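Local coordinates for intracellular protein transport protein USO1 (Saccharomyces cerevisiae S288c, PDB 6LSU) that is required for protein transport from the ER to the Golgi complex, seen here as the globular head of this homodimeric membrane tether, at residues A[184-189]-A[222-227]; A[190-195]-A[226-231]. All coordinates share one frame; numbering follows the deposited sequence.

Interaction 1 (A[184-189]-A[222-227]); sequences ALISLP and PHVQKL
Ile186 carries this contact from one side alone, reaching from helix 178-187 to His223 and Val224 near the start of helix 222-229. Just before it in sequence, Ala184 packs on Ile148 of helix 145-154, while Leu185 touches Val152 of that helix and Val217 of helix 204-218. Ile186 is the next residue, and its CB points toward the second helix. The fork at CB is what lets one side chain serve two partners. With CG2 anti to the backbone N and CG1 beside it (chi1 -65°), the methyl CG2 comes in at the edge of the His223 ring, in its plane, 3.6 Å from His223 CD2. The other branch runs on extended through CG1 (chi2 168°). Its Ile186 CD1 also reaches the imidazole, 3.9 Å from His223 CD2, and both Ile186 CG1 and CD1 stand 4.2 Å from Val224 CG2. Thus the imidazole meets a methyl at its rim, and the contact between the helices is purely van der Waals. His223 gets there with its ring swung anti to its own backbone N (chi1 -178°). Ser187 OG is hydrogen-bonded to Glu145 OE1 and to Ser183 O, and at Leu188 the chain leaves helical geometry, that side chain resting on His149 and Val152. Only 131 Å² is buried, in keeping with a partly buried seam where helix 178-187 grazes helix 222-229, joining the third and fourth armadillo repeats of the head's helical superhelix.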
ATOM      1  N   ALA A 184     -24.336 -11.704 -20.008  1.00 71.48           N
ATOM      2  CA  ALA A 184     -24.528 -11.987 -21.451  1.00 79.18           C
ATOM      3  C   ALA A 184     -23.235 -12.548 -22.056  1.00 78.61           C
ATOM      4  O   ALA A 184     -23.336 -13.553 -22.790  1.00 79.84           O
ATOM      5  CB  ALA A 184     -24.991 -10.742 -22.190  1.00 76.27           C
ATOM      6  N   LEU A 185     -22.081 -11.913 -21.790  1.00 76.98           N
ATOM      7  CA  LEU A 185     -20.806 -12.271 -22.478  1.00 79.26           C
ATOM      8  C   LEU A 185     -20.394 -13.694 -22.094  1.00 77.51           C
ATOM      9  O   LEU A 185     -19.947 -14.413 -22.996  1.00 74.94           O
ATOM     10  CB  LEU A 185     -19.701 -11.258 -22.154  1.00 78.96           C
ATOM     11  CG  LEU A 185     -19.699 -10.009 -23.034  1.00 77.04           C
ATOM     12  CD1 LEU A 185     -18.938  -8.891 -22.360  1.00 82.81           C
ATOM     13  CD2 LEU A 185     -19.110 -10.323 -24.399  1.00 74.02           C
ATOM     14  N   ILE A 186     -20.515 -14.046 -20.809  1.00 86.24           N
ATOM     15  CA  ILE A 186     -20.243 -15.400 -20.227  1.00 91.86           C
ATOM     16  C   ILE A 186     -21.141 -16.445 -20.915  1.00 93.19           C
ATOM     17  O   ILE A 186     -20.641 -17.550 -21.201  1.00 92.70           O
ATOM     18  CB  ILE A 186     -20.486 -15.399 -18.701  1.00 90.30           C
ATOM     19  CG1 ILE A 186     -19.510 -14.508 -17.934  1.00 86.41           C
ATOM     20  CG2 ILE A 186     -20.470 -16.818 -18.153  1.00 89.89           C
ATOM     21  CD1 ILE A 186     -19.912 -14.275 -16.492  1.00 87.61           C
ATOM     22  N   SER A 187     -22.433 -16.134 -21.095  1.00 97.20           N
ATOM     23  CA  SER A 187     -23.446 -17.008 -21.748  1.00 91.58           C
ATOM     24  C   SER A 187     -22.882 -17.506 -23.075  1.00 93.52           C
ATOM     25  O   SER A 187     -22.837 -18.729 -23.265  1.00100.31           O
ATOM     26  CB  SER A 187     -24.760 -16.319 -21.976  1.00 95.98           C
ATOM     27  OG  SER A 187     -25.167 -15.596 -20.830  1.00106.13           O
ATOM     28  N   LEU A 188     -22.465 -16.610 -23.967  1.00 90.27           N
ATOM     29  CA  LEU A 188     -21.686 -17.075 -25.136  1.00 98.74           C
ATOM     30  C   LEU A 188     -20.438 -17.745 -24.576  1.00 98.66           C
ATOM     31  O   LEU A 188     -19.664 -17.096 -23.886  1.00109.73           O
ATOM     32  CB  LEU A 188     -21.356 -15.918 -26.090  1.00 97.67           C
ATOM     33  CG  LEU A 188     -20.592 -16.295 -27.365  1.00 96.04           C
ATOM     34  CD1 LEU A 188     -21.194 -17.503 -28.075  1.00 92.55           C
ATOM     35  CD2 LEU A 188     -20.539 -15.109 -28.321  1.00 98.76           C
ATOM     36  N   PRO A 189     -20.241 -19.072 -24.763  1.00117.72           N
ATOM     37  CA  PRO A 189     -18.916 -19.682 -24.595  1.00119.49           C
ATOM     38  C   PRO A 189     -18.063 -19.141 -25.748  1.00115.42           C
ATOM     39  O   PRO A 189     -18.653 -18.487 -26.583  1.00120.35           O
ATOM     40  CB  PRO A 189     -19.178 -21.187 -24.722  1.00121.67           C
ATOM     41  CG  PRO A 189     -20.421 -21.249 -25.598  1.00122.68           C
ATOM     42  CD  PRO A 189     -21.256 -20.056 -25.175  1.00119.37           C
ATOM     43  N   PRO A 222     -14.561 -13.638 -10.408  1.00 82.35           N
ATOM     44  CA  PRO A 222     -13.746 -14.852 -10.329  1.00 77.97           C
ATOM     45  C   PRO A 222     -13.958 -15.766 -11.542  1.00 83.05           C
ATOM     46  O   PRO A 222     -12.984 -16.339 -12.063  1.00 85.65           O
ATOM     47  CB  PRO A 222     -14.294 -15.558  -9.092  1.00 77.86           C
ATOM     48  CG  PRO A 222     -14.763 -14.415  -8.223  1.00 78.63           C
ATOM     49  CD  PRO A 222     -15.346 -13.402  -9.187  1.00 81.68           C
ATOM     50  N   HIS A 223     -15.213 -15.869 -11.990  1.00 80.79           N
ATOM     51  CA  HIS A 223     -15.545 -16.731 -13.147  1.00 84.91           C
ATOM     52  C   HIS A 223     -14.732 -16.276 -14.367  1.00 85.96           C
ATOM     53  O   HIS A 223     -14.053 -17.170 -14.991  1.00 74.77           O
ATOM     54  CB  HIS A 223     -17.049 -16.801 -13.444  1.00 90.42           C
ATOM     55  CG  HIS A 223     -17.273 -17.720 -14.597  1.00 92.62           C
ATOM     56  ND1 HIS A 223     -16.620 -18.945 -14.682  1.00 92.24           N
ATOM     57  CD2 HIS A 223     -17.960 -17.579 -15.746  1.00 92.80           C
ATOM     58  CE1 HIS A 223     -16.928 -19.534 -15.817  1.00 92.09           C
ATOM     59  NE2 HIS A 223     -17.752 -18.719 -16.489  1.00 96.00           N
ATOM     60  N   VAL A 224     -14.775 -14.967 -14.686  1.00 75.29           N
ATOM     61  CA  VAL A 224     -14.019 -14.385 -15.841  1.00 75.49           C
ATOM     62  C   VAL A 224     -12.506 -14.387 -15.538  1.00 68.11           C
ATOM     63  O   VAL A 224     -11.708 -14.410 -16.507  1.00 66.30           O
ATOM     64  CB  VAL A 224     -14.496 -12.966 -16.214  1.00 75.88           C
ATOM     65  CG1 VAL A 224     -13.768 -12.443 -17.434  1.00 71.27           C
ATOM     66  CG2 VAL A 224     -15.992 -12.888 -16.443  1.00 79.47           C
ATOM     67  N   GLN A 225     -12.097 -14.289 -14.266  1.00 69.77           N
ATOM     68  CA  GLN A 225     -10.644 -14.268 -13.900  1.00 73.15           C
ATOM     69  C   GLN A 225     -10.032 -15.595 -14.329  1.00 72.58           C
ATOM     70  O   GLN A 225      -9.001 -15.560 -14.987  1.00 76.39           O
ATOM     71  CB  GLN A 225     -10.397 -14.082 -12.401  1.00 69.12           C
ATOM     72  CG  GLN A 225     -10.731 -12.690 -11.882  1.00 68.09           C
ATOM     73  CD  GLN A 225     -10.332 -12.525 -10.434  1.00 63.01           C
ATOM     74  OE1 GLN A 225     -10.904 -13.087  -9.517  1.00 70.58           O
ATOM     75  NE2 GLN A 225      -9.271 -11.793 -10.193  1.00 73.48           N
ATOM     76  N   LYS A 226     -10.704 -16.706 -13.998  1.00 85.16           N
ATOM     77  CA  LYS A 226     -10.249 -18.088 -14.327  1.00 86.54           C
ATOM     78  C   LYS A 226     -10.383 -18.277 -15.844  1.00 80.52           C
ATOM     79  O   LYS A 226      -9.407 -18.744 -16.495  1.00 77.22           O
ATOM     80  CB  LYS A 226     -10.981 -19.122 -13.455  1.00 94.91           C
ATOM     81  CG  LYS A 226     -10.640 -19.058 -11.955  1.00107.99           C
ATOM     82  CD  LYS A 226      -9.518 -20.007 -11.467  1.00113.16           C
ATOM     83  CE  LYS A 226      -8.150 -19.723 -12.072  1.00118.61           C
ATOM     84  NZ  LYS A 226      -7.171 -20.827 -11.900  1.00116.44           N
ATOM     85  N   LEU A 227     -11.486 -17.819 -16.417  1.00 71.84           N
ATOM     86  CA  LEU A 227     -11.701 -17.906 -17.882  1.00 77.80           C
ATOM     87  C   LEU A 227     -10.577 -17.213 -18.657  1.00 77.72           C
ATOM     88  O   LEU A 227     -10.161 -17.766 -19.712  1.00 74.26           O
ATOM     89  CB  LEU A 227     -13.062 -17.294 -18.224  1.00 82.81           C
ATOM     90  CG  LEU A 227     -14.194 -18.312 -18.314  1.00 79.18           C
ATOM     91  CD1 LEU A 227     -15.534 -17.616 -18.433  1.00 81.09           C
ATOM     92  CD2 LEU A 227     -13.951 -19.256 -19.479  1.00 76.68           C
TER

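Interaction 2 (A[190-195]-A[226-231])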
ATOM      1  N   THR A 190     -16.748 -19.378 -25.782  1.00104.52           N
ATOM      2  CA  THR A 190     -15.844 -18.876 -26.857  1.00101.09           C
ATOM      3  C   THR A 190     -15.655 -17.340 -26.765  1.00 87.22           C
ATOM      4  O   THR A 190     -14.701 -16.833 -27.373  1.00 87.95           O
ATOM      5  CB  THR A 190     -16.362 -19.313 -28.242  1.00101.63           C
ATOM      6  OG1 THR A 190     -15.608 -18.628 -29.241  1.00107.28           O
ATOM      7  CG2 THR A 190     -17.819 -19.008 -28.521  1.00 99.80           C
ATOM      8  N   SER A 191     -16.508 -16.623 -26.023  1.00 82.46           N
ATOM      9  CA  SER A 191     -16.626 -15.136 -25.967  1.00 74.96           C
ATOM     10  C   SER A 191     -15.327 -14.476 -25.453  1.00 78.66           C
ATOM     11  O   SER A 191     -14.770 -13.546 -26.137  1.00 69.97           O
ATOM     12  CB  SER A 191     -17.775 -14.806 -25.092  1.00 73.41           C
ATOM     13  OG  SER A 191     -18.044 -13.427 -25.123  1.00 92.27           O
ATOM     14  N   ILE A 192     -14.842 -14.944 -24.296  1.00 72.56           N
ATOM     15  CA  ILE A 192     -13.585 -14.488 -23.639  1.00 70.67           C
ATOM     16  C   ILE A 192     -12.383 -14.824 -24.548  1.00 72.90           C
ATOM     17  O   ILE A 192     -11.533 -13.941 -24.809  1.00 78.17           O
ATOM     18  CB  ILE A 192     -13.461 -15.138 -22.242  1.00 76.29           C
ATOM     19  CG1 ILE A 192     -14.635 -14.818 -21.299  1.00 77.04           C
ATOM     20  CG2 ILE A 192     -12.114 -14.802 -21.630  1.00 76.34           C
ATOM     21  CD1 ILE A 192     -15.071 -13.353 -21.273  1.00 84.74           C
ATOM     22  N   SER A 193     -12.282 -16.058 -25.032  1.00 75.10           N
ATOM     23  CA  SER A 193     -11.113 -16.523 -25.830  1.00 76.32           C
ATOM     24  C   SER A 193     -10.922 -15.544 -26.973  1.00 68.46           C
ATOM     25  O   SER A 193      -9.770 -15.248 -27.310  1.00 68.24           O
ATOM     26  CB  SER A 193     -11.255 -17.926 -26.369  1.00 71.23           C
ATOM     27  OG  SER A 193     -12.189 -18.642 -25.596  1.00 86.93           O
ATOM     28  N   THR A 194     -12.041 -15.104 -27.531  1.00 65.13           N
ATOM     29  CA  THR A 194     -12.083 -14.203 -28.707  1.00 72.72           C
ATOM     30  C   THR A 194     -11.525 -12.849 -28.296  1.00 67.04           C
ATOM     31  O   THR A 194     -10.602 -12.443 -28.975  1.00 65.21           O
ATOM     32  CB  THR A 194     -13.500 -14.087 -29.298  1.00 70.72           C
ATOM     33  OG1 THR A 194     -13.910 -15.387 -29.697  1.00 68.87           O
ATOM     34  CG2 THR A 194     -13.561 -13.154 -30.484  1.00 67.77           C
ATOM     35  N   MET A 195     -12.088 -12.237 -27.228  1.00 70.27           N
ATOM     36  CA  MET A 195     -11.574 -11.004 -26.557  1.00 68.59           C
ATOM     37  C   MET A 195     -10.061 -11.082 -26.328  1.00 67.36           C
ATOM     38  O   MET A 195      -9.324 -10.186 -26.804  1.00 70.81           O
ATOM     39  CB  MET A 195     -12.235 -10.818 -25.198  1.00 68.36           C
ATOM     40  CG  MET A 195     -13.175  -9.677 -25.138  1.00 68.95           C
ATOM     41  SD  MET A 195     -13.534  -9.363 -23.389  1.00 79.37           S
ATOM     42  CE  MET A 195     -15.274  -8.942 -23.586  1.00 76.43           C
ATOM     43  N   LYS A 226     -10.704 -16.706 -13.998  1.00 85.16           N
ATOM     44  CA  LYS A 226     -10.249 -18.088 -14.327  1.00 86.54           C
ATOM     45  C   LYS A 226     -10.383 -18.277 -15.844  1.00 80.52           C
ATOM     46  O   LYS A 226      -9.407 -18.744 -16.495  1.00 77.22           O
ATOM     47  CB  LYS A 226     -10.981 -19.122 -13.455  1.00 94.91           C
ATOM     48  CG  LYS A 226     -10.640 -19.058 -11.955  1.00107.99           C
ATOM     49  CD  LYS A 226      -9.518 -20.007 -11.467  1.00113.16           C
ATOM     50  CE  LYS A 226      -8.150 -19.723 -12.072  1.00118.61           C
ATOM     51  NZ  LYS A 226      -7.171 -20.827 -11.900  1.00116.44           N
ATOM     52  N   LEU A 227     -11.486 -17.819 -16.417  1.00 71.84           N
ATOM     53  CA  LEU A 227     -11.701 -17.906 -17.882  1.00 77.80           C
ATOM     54  C   LEU A 227     -10.577 -17.213 -18.657  1.00 77.72           C
ATOM     55  O   LEU A 227     -10.161 -17.766 -19.712  1.00 74.26           O
ATOM     56  CB  LEU A 227     -13.062 -17.294 -18.224  1.00 82.81           C
ATOM     57  CG  LEU A 227     -14.194 -18.312 -18.314  1.00 79.18           C
ATOM     58  CD1 LEU A 227     -15.534 -17.616 -18.433  1.00 81.09           C
ATOM     59  CD2 LEU A 227     -13.951 -19.256 -19.479  1.00 76.68           C
ATOM     60  N   VAL A 228     -10.127 -16.035 -18.186  1.00 77.58           N
ATOM     61  CA  VAL A 228      -9.114 -15.224 -18.921  1.00 74.63           C
ATOM     62  C   VAL A 228      -7.758 -15.908 -18.744  1.00 76.04           C
ATOM     63  O   VAL A 228      -7.010 -16.040 -19.748  1.00 68.39           O
ATOM     64  CB  VAL A 228      -9.095 -13.759 -18.452  1.00 78.53           C
ATOM     65  CG1 VAL A 228      -7.787 -13.083 -18.818  1.00 78.59           C
ATOM     66  CG2 VAL A 228     -10.260 -12.974 -19.033  1.00 75.43           C
ATOM     67  N   ALA A 229      -7.471 -16.338 -17.514  1.00 76.54           N
ATOM     68  CA  ALA A 229      -6.200 -16.990 -17.122  1.00 81.72           C
ATOM     69  C   ALA A 229      -5.889 -18.181 -18.033  1.00 80.57           C
ATOM     70  O   ALA A 229      -4.713 -18.384 -18.335  1.00 78.67           O
ATOM     71  CB  ALA A 229      -6.282 -17.415 -15.684  1.00 82.05           C
ATOM     72  N   PHE A 230      -6.911 -18.946 -18.452  1.00 89.55           N
ATOM     73  CA  PHE A 230      -6.725 -20.192 -19.244  1.00 90.08           C
ATOM     74  C   PHE A 230      -6.376 -19.838 -20.684  1.00 81.24           C
ATOM     75  O   PHE A 230      -5.960 -20.760 -21.430  1.00 87.65           O
ATOM     76  CB  PHE A 230      -7.947 -21.112 -19.184  1.00103.62           C
ATOM     77  CG  PHE A 230      -8.297 -21.616 -17.805  1.00115.77           C
ATOM     78  CD1 PHE A 230      -7.414 -21.473 -16.736  1.00118.58           C
ATOM     79  CD2 PHE A 230      -9.517 -22.241 -17.574  1.00116.74           C
ATOM     80  CE1 PHE A 230      -7.753 -21.922 -15.467  1.00123.58           C
ATOM     81  CE2 PHE A 230      -9.850 -22.697 -16.308  1.00123.25           C
ATOM     82  CZ  PHE A 230      -8.968 -22.537 -15.257  1.00125.11           C
ATOM     83  N   GLU A 231      -6.476 -18.555 -21.042  1.00 75.40           N
ATOM     84  CA  GLU A 231      -6.229 -18.055 -22.425  1.00 75.58           C
ATOM     85  C   GLU A 231      -4.773 -17.584 -22.591  1.00 72.88           C
ATOM     86  O   GLU A 231      -4.481 -16.794 -23.548  1.00 76.26           O
ATOM     87  CB  GLU A 231      -7.231 -16.951 -22.765  1.00 79.26           C
ATOM     88  CG  GLU A 231      -8.666 -17.463 -22.851  1.00 82.95           C
ATOM     89  CD  GLU A 231      -8.813 -18.667 -23.781  1.00 87.74           C
ATOM     90  OE1 GLU A 231      -8.110 -18.688 -24.842  1.00 81.73           O
ATOM     91  OE2 GLU A 231      -9.615 -19.585 -23.444  1.00 87.50           O
TER
HETATM   92  O   HOH W   1      -7.196 -16.708 -26.899  1.00 72.84           O
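Ile192 and Val228 meet branch to branch, Ile192 CG2 lying 3.7 Å from Val228 CG2, with the two side chains crossing at about a right angle. Each uses the methyl its first torsion offers: Ile192 CG2 is anti to the backbone N, whereas Val228 CG2 sits beside its own backbone N and opposite its carbonyl carbon. Ile192 CG1, which chi1 of -59° puts beside the backbone N, lies 4.1 Å from Leu227 CD1. One isoleucine therefore wedges against two neighbouring residues of helix 222-229, and both Ile192 and Val228 are buried, Val228 being backed by Val218 of helix 204-218.

At the next residue of the first segment, Ser193, the contact turns polar, meeting Glu231 just past the end of helix 222-229. Glu231 starts with CG opposite its carbonyl carbon (chi1 -66°), then bends at chi2 (-52°), which brings the carboxylate alongside Ser193. The hydroxyl gives a weak hydrogen bond, Ser193 OG to Glu231 OE2 at 3.5 Å, and the other oxygen is served through a water, which donates to Glu231 OE1 and to Ser193 O, each at 3.0 Å. Both carboxylate oxygens thus look toward the same serine, one directly and one by way of the solvent molecule. With an alanine here instead of Glu231, the Ser193 hydroxyl would probably lose this mate and the bridging water its carboxylate partner. At the start of helix 191-198, Thr194 OG1 bonds Thr190 O at 2.8 Å, the backbone Thr194 N reaching the same oxygen from the opposite face of its plane. The apolar part thus joins helices 191-198 and 222-229, and the hydrated polar margin ties helix 191-198 to the turn that follows 222-229, linking successive armadillo repeats of the head.

In the fold
Both contacts use helix 222-229, and their centres lie about 7 Å apart; their second segments overlap at Lys226 and Leu227, of which Leu227 takes part in interaction 2. They draw on consecutive helices, 178-187 in interaction 1 and 191-198 in interaction 2, so the fourth armadillo repeat rests on two helices of the third. Interaction 1 is shallower and has van der Waals contacts only, an isoleucine against an exposed imidazole and a valine; interaction 2 buries more, 215 against 131 Å², and adds a carboxylate and a water at its edge. Val224 CG1 meets Ile192 CD1, making the two contacts continuous, and nearby Leu185 packs on Met195 between helices 178-187 and 191-198.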